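Local atomic coordinates of CdiI toxin (Salmonella enterica subsp. enterica serovar Rubislaw str. ATCC 10717, PDB entry 4ZQU), a protein that neutralises its cognate CdiA toxin as the immunity protein of a contact-dependent growth inhibition system. Residues D22-S25 and Q31-P34; Q38-P43 and V103-K108. All coordinates share one frame; numbering follows the deposited sequence.

Contact 1. Residues D22-S25 and Q31-P34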
loop_
_atom_site.group_PDB
_atom_site.type_symbol
_atom_site.label_atom_id
_atom_site.label_comp_id
_atom_site.label_asym_id
_atom_site.label_seq_id
_atom_site.Cartn_x
_atom_site.Cartn_y
_atom_site.Cartn_z
ATOM N N ASP B 22 0.500 -4.260 15.419
ATOM C CA ASP B 22 -0.919 -4.011 15.169
ATOM C C ASP B 22 -1.528 -5.066 14.259
ATOM O O ASP B 22 -0.853 -5.609 13.390
ATOM C CB ASP B 22 -1.129 -2.633 14.535
ATOM C CG ASP B 22 -0.900 -1.502 15.502
ATOM O OD1 ASP B 22 0.202 -0.918 15.471
ATOM O OD2 ASP B 22 -1.822 -1.191 16.284
ATOM N N THR B 23 -2.812 -5.337 14.454
ATOM C CA THR B 23 -3.555 -6.205 13.555
ATOM C C THR B 23 -3.893 -5.479 12.254
ATOM O O THR B 23 -4.434 -4.375 12.273
ATOM C CB THR B 23 -4.861 -6.699 14.204
ATOM O OG1 THR B 23 -4.558 -7.540 15.321
ATOM C CG2 THR B 23 -5.692 -7.477 13.204
ATOM N N TYR B 24 -3.551 -6.097 11.129
ATOM C CA TYR B 24 -3.982 -5.618 9.821
ATOM C C TYR B 24 -4.988 -6.594 9.238
ATOM O O TYR B 24 -4.944 -7.787 9.530
ATOM C CB TYR B 24 -2.802 -5.457 8.862
ATOM C CG TYR B 24 -2.122 -4.113 8.922
ATOM C CD1 TYR B 24 -2.118 -3.362 10.087
ATOM C CD2 TYR B 24 -1.485 -3.590 7.804
ATOM C CE1 TYR B 24 -1.495 -2.129 10.137
ATOM C CE2 TYR B 24 -0.868 -2.360 7.840
ATOM C CZ TYR B 24 -0.872 -1.634 9.010
ATOM O OH TYR B 24 -0.250 -0.409 9.053
ATOM N N SER B 25 -5.890 -6.088 8.408
ATOM C CA SER B 25 -6.917 -6.928 7.818
ATOM C C SER B 25 -7.119 -6.584 6.355
ATOM O O SER B 25 -6.834 -5.468 5.929
ATOM C CB SER B 25 -8.235 -6.779 8.577
ATOM O OG SER B 25 -8.094 -7.185 9.926
ATOM N N GLN B 31 -4.581 -3.551 5.907
ATOM C CA GLN B 31 -4.463 -2.254 6.553
ATOM C C GLN B 31 -4.882 -2.276 8.017
ATOM O O GLN B 31 -5.560 -3.201 8.466
ATOM C CB GLN B 31 -5.299 -1.223 5.800
ATOM C CG GLN B 31 -6.781 -1.540 5.756
ATOM C CD GLN B 31 -7.536 -0.604 4.841
ATOM O OE1 GLN B 31 -8.007 0.451 5.265
ATOM N NE2 GLN B 31 -7.649 -0.982 3.572
ATOM N N LEU B 32 -4.471 -1.239 8.744
ATOM C CA LEU B 32 -4.791 -1.081 10.159
ATOM C C LEU B 32 -6.269 -1.320 10.438
ATOM O O LEU B 32 -7.134 -0.596 9.941
ATOM C CB LEU B 32 -4.384 0.314 10.636
ATOM C CG LEU B 32 -4.559 0.609 12.126
ATOM C CD1 LEU B 32 -3.669 -0.306 12.952
ATOM C CD2 LEU B 32 -4.258 2.071 12.417
ATOM N N ASP B 33 -6.543 -2.355 11.223
ATOM C CA ASP B 33 -7.906 -2.737 11.572
ATOM C C ASP B 33 -8.326 -2.089 12.890
ATOM O O ASP B 33 -7.769 -2.404 13.940
ATOM C CB ASP B 33 -8.008 -4.263 11.669
ATOM C CG ASP B 33 -9.439 -4.760 11.752
ATOM O OD1 ASP B 33 -10.359 -3.949 11.970
ATOM O OD2 ASP B 33 -9.641 -5.983 11.610
ATOM N N PRO B 34 -9.320 -1.185 12.842
ATOM C CA PRO B 34 -9.820 -0.534 14.060
ATOM C C PRO B 34 -10.462 -1.518 15.036
ATOM O O PRO B 34 -10.666 -1.180 16.198
ATOM C CB PRO B 34 -10.858 0.459 13.526
ATOM C CG PRO B 34 -11.255 -0.080 12.195
ATOM C CD PRO B 34 -10.012 -0.699 11.637
HETATM O O HOH W 1 -5.384 -3.184 14.838
#
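Tyr24 and Leu32 face each other as a non-hydrogen-bonded pair in the beta hairpin of strands 19-26 and 30-41. One face of the Tyr24 ring packs tightly on the Gln31-Leu32 peptide, with Leu32 N 3.3 Å above the ring centre. Tyr24 CE1 also touches Leu32 CB, at 3.8 Å. Ser25 and Gln31 form the adjoining hydrogen-bonded pair: Ser25 N to Gln31 O is 2.9 Å and Gln31 N to Ser25 O is 3.0 Å. Gln31 also pairs with a strand of the CdiA-CT toxin chain, so the sheet runs on across the interface by beta-augmentation. In contrast to its buried neighbours, Leu32 is partly exposed. Its CD1 touches Asp22 CB at 3.8 Å, and its side chain also meets Trp97, which bonds the Asp22 carboxylate. Past the paired residues, Asp33 N still donates to Thr23 O (3.1 Å), and a water also donates to that oxygen and to Asp33 O. Asp33 holds CG anti to its backbone N (chi1 -168°), which lays the carboxylate beside Ser25. Its OD1 takes Arg62 and Leu35 N. Ser25 OG, also bonded to the backbone N of Arg62, donates to Asp33 OD2 at 2.6 Å, on the anti side and 31° out of the carboxylate plane.

Contact 2. Residues Q38-P43 and V103-K108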
loop_
_atom_site.group_PDB
_atom_site.type_symbol
_atom_site.label_atom_id
_atom_site.label_comp_id
_atom_site.label_asym_id
_atom_site.label_seq_id
_atom_site.Cartn_x
_atom_site.Cartn_y
_atom_site.Cartn_z
ATOM N N GLN B 38 -3.687 -4.131 19.437
ATOM C CA GLN B 38 -2.347 -3.565 19.414
ATOM C C GLN B 38 -1.539 -4.024 20.620
ATOM O O GLN B 38 -2.040 -4.040 21.745
ATOM C CB GLN B 38 -2.405 -2.038 19.384
ATOM C CG GLN B 38 -1.037 -1.385 19.444
ATOM C CD GLN B 38 -1.109 0.119 19.562
ATOM O OE1 GLN B 38 -0.813 0.684 20.614
ATOM N NE2 GLN B 38 -1.499 0.779 18.481
ATOM N N HIS B 39 -0.287 -4.400 20.380
ATOM C CA HIS B 39 0.616 -4.772 21.460
ATOM C C HIS B 39 1.852 -3.881 21.458
ATOM O O HIS B 39 2.657 -3.919 20.527
ATOM C CB HIS B 39 1.022 -6.243 21.349
ATOM C CG HIS B 39 -0.123 -7.198 21.486
ATOM N ND1 HIS B 39 -0.857 -7.318 22.647
ATOM C CD2 HIS B 39 -0.658 -8.080 20.610
ATOM C CE1 HIS B 39 -1.799 -8.230 22.477
ATOM N NE2 HIS B 39 -1.699 -8.708 21.251
ATOM N N LEU B 40 1.985 -3.068 22.503
ATOM C CA LEU B 40 3.166 -2.233 22.690
ATOM C C LEU B 40 4.149 -2.919 23.627
ATOM O O LEU B 40 3.745 -3.590 24.577
ATOM C CB LEU B 40 2.781 -0.858 23.241
ATOM C CG LEU B 40 2.141 0.124 22.261
ATOM C CD1 LEU B 40 1.664 1.368 22.988
ATOM C CD2 LEU B 40 3.124 0.494 21.169
ATOM N N SER B 41 5.439 -2.748 23.359
ATOM C CA SER B 41 6.471 -3.378 24.173
ATOM C C SER B 41 7.785 -2.603 24.131
ATOM O O SER B 41 8.012 -1.797 23.229
ATOM C CB SER B 41 6.700 -4.819 23.710
ATOM O OG SER B 41 7.809 -4.902 22.830
ATOM N N SER B 42 8.642 -2.845 25.118
ATOM C CA SER B 42 9.989 -2.291 25.107
ATOM C C SER B 42 10.835 -3.132 24.165
ATOM O O SER B 42 10.654 -4.348 24.090
ATOM C CB SER B 42 10.595 -2.272 26.510
ATOM O OG SER B 42 10.197 -3.409 27.255
ATOM N N PRO B 43 11.765 -2.492 23.442
ATOM C CA PRO B 43 12.577 -3.143 22.405
ATOM C C PRO B 43 13.378 -4.366 22.870
ATOM O O PRO B 43 14.102 -4.937 22.056
ATOM C CB PRO B 43 13.525 -2.026 21.961
ATOM C CG PRO B 43 12.774 -0.775 22.243
ATOM C CD PRO B 43 12.031 -1.045 23.516
ATOM N N VAL B 103 1.501 10.959 22.192
ATOM C CA VAL B 103 1.045 11.331 23.525
ATOM C C VAL B 103 1.581 10.362 24.575
ATOM O O VAL B 103 2.013 10.771 25.653
ATOM C CB VAL B 103 -0.493 11.375 23.600
ATOM C CG1 VAL B 103 -0.953 11.638 25.024
ATOM C CG2 VAL B 103 -1.035 12.442 22.661
ATOM N N HIS B 104 1.557 9.076 24.244
ATOM C CA HIS B 104 2.027 8.036 25.151
ATOM C C HIS B 104 3.520 8.178 25.436
ATOM O O HIS B 104 3.961 8.014 26.574
ATOM C CB HIS B 104 1.732 6.652 24.567
ATOM C CG HIS B 104 2.073 5.518 25.485
ATOM N ND1 HIS B 104 2.211 4.219 25.037
ATOM C CD2 HIS B 104 2.297 5.483 26.816
ATOM C CE1 HIS B 104 2.509 3.437 26.057
ATOM N NE2 HIS B 104 2.570 4.176 27.150
ATOM N N TYR B 105 4.292 8.496 24.401
ATOM C CA TYR B 105 5.743 8.566 24.528
ATOM C C TYR B 105 6.268 10.002 24.556
ATOM O O TYR B 105 7.480 10.223 24.541
ATOM C CB TYR B 105 6.405 7.787 23.393
ATOM C CG TYR B 105 6.113 6.305 23.432
ATOM C CD1 TYR B 105 6.920 5.437 24.157
ATOM C CD2 TYR B 105 5.030 5.772 22.748
ATOM C CE1 TYR B 105 6.656 4.081 24.198
ATOM C CE2 TYR B 105 4.759 4.417 22.782
ATOM C CZ TYR B 105 5.574 3.576 23.510
ATOM O OH TYR B 105 5.307 2.226 23.548
ATOM N N GLY B 106 5.353 10.966 24.601
ATOM C CA GLY B 106 5.712 12.368 24.735
ATOM C C GLY B 106 6.642 12.889 23.654
ATOM O O GLY B 106 7.648 13.533 23.954
ATOM N N TYR B 107 6.308 12.616 22.397
ATOM C CA TYR B 107 7.152 13.041 21.285
ATOM C C TYR B 107 6.995 14.528 20.973
ATOM O O TYR B 107 7.982 15.205 20.679
ATOM C CB TYR B 107 6.851 12.211 20.035
ATOM C CG TYR B 107 7.576 10.888 20.015
ATOM C CD1 TYR B 107 8.937 10.826 19.751
ATOM C CD2 TYR B 107 6.903 9.702 20.265
ATOM C CE1 TYR B 107 9.609 9.621 19.736
ATOM C CE2 TYR B 107 7.566 8.490 20.250
ATOM C CZ TYR B 107 8.917 8.455 19.986
ATOM O OH TYR B 107 9.579 7.250 19.971
ATOM N N LYS B 108 5.757 15.017 21.031
ATOM C CA LYS B 108 5.425 16.419 20.753
ATOM C C LYS B 108 5.788 16.832 19.328
ATOM O O LYS B 108 5.822 18.021 19.007
ATOM C CB LYS B 108 6.110 17.340 21.758
#
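Tyr105 OH is met by four carbons of the Leu40 side chain. The nearest is CD2, with Tyr105 OH to Leu40 CD2 at 3.7 Å. Leu40 CD1 is almost as near to this oxygen, at 3.8 Å, and CB and CG follow at 4.0 Å. These are van der Waals contacts. The two side chains come from opposite directions, and the phenol meets the leucine with its hydroxyl end. The same CD1 methyl also touches His104. It lies in the plane of the imidazole, at the ring edge, 3.6 Å from His104 ND1. His104 CB points toward the strand, and an extended chi1 of -175° carries the ring on to the methyl. The contact joins the C-terminal part of helix 87-105 to the end of strand 30-41, where the helix packs over one face of the antiparallel sheet. It lies at the surface: His104 is exposed, and Leu40 and Tyr105 are partly so. Leu40 also touches Leu101, further back on this helix, and Cys20 on the neighbouring strand. The Tyr105 ring stacks with that of Phe18.

How the contacts relate
Contact 1 is buried, near the centre of the molecule, while contact 2 lies at the surface; their centres are about 17 Å apart. Both use strand 30-41. Contact 1 ties its first part to strand 19-26 by backbone and side-chain hydrogen bonds. Contact 2 sets the far end of the same strand against helix 87-105, by van der Waals touch alone and with about a third of the buried area. That helix also covers contact 1, through Trp97 and Arg93. A probable hydrogen bond links the two sites directly: Asp22 OD2 to Gln38 NE2, 3.0 Å.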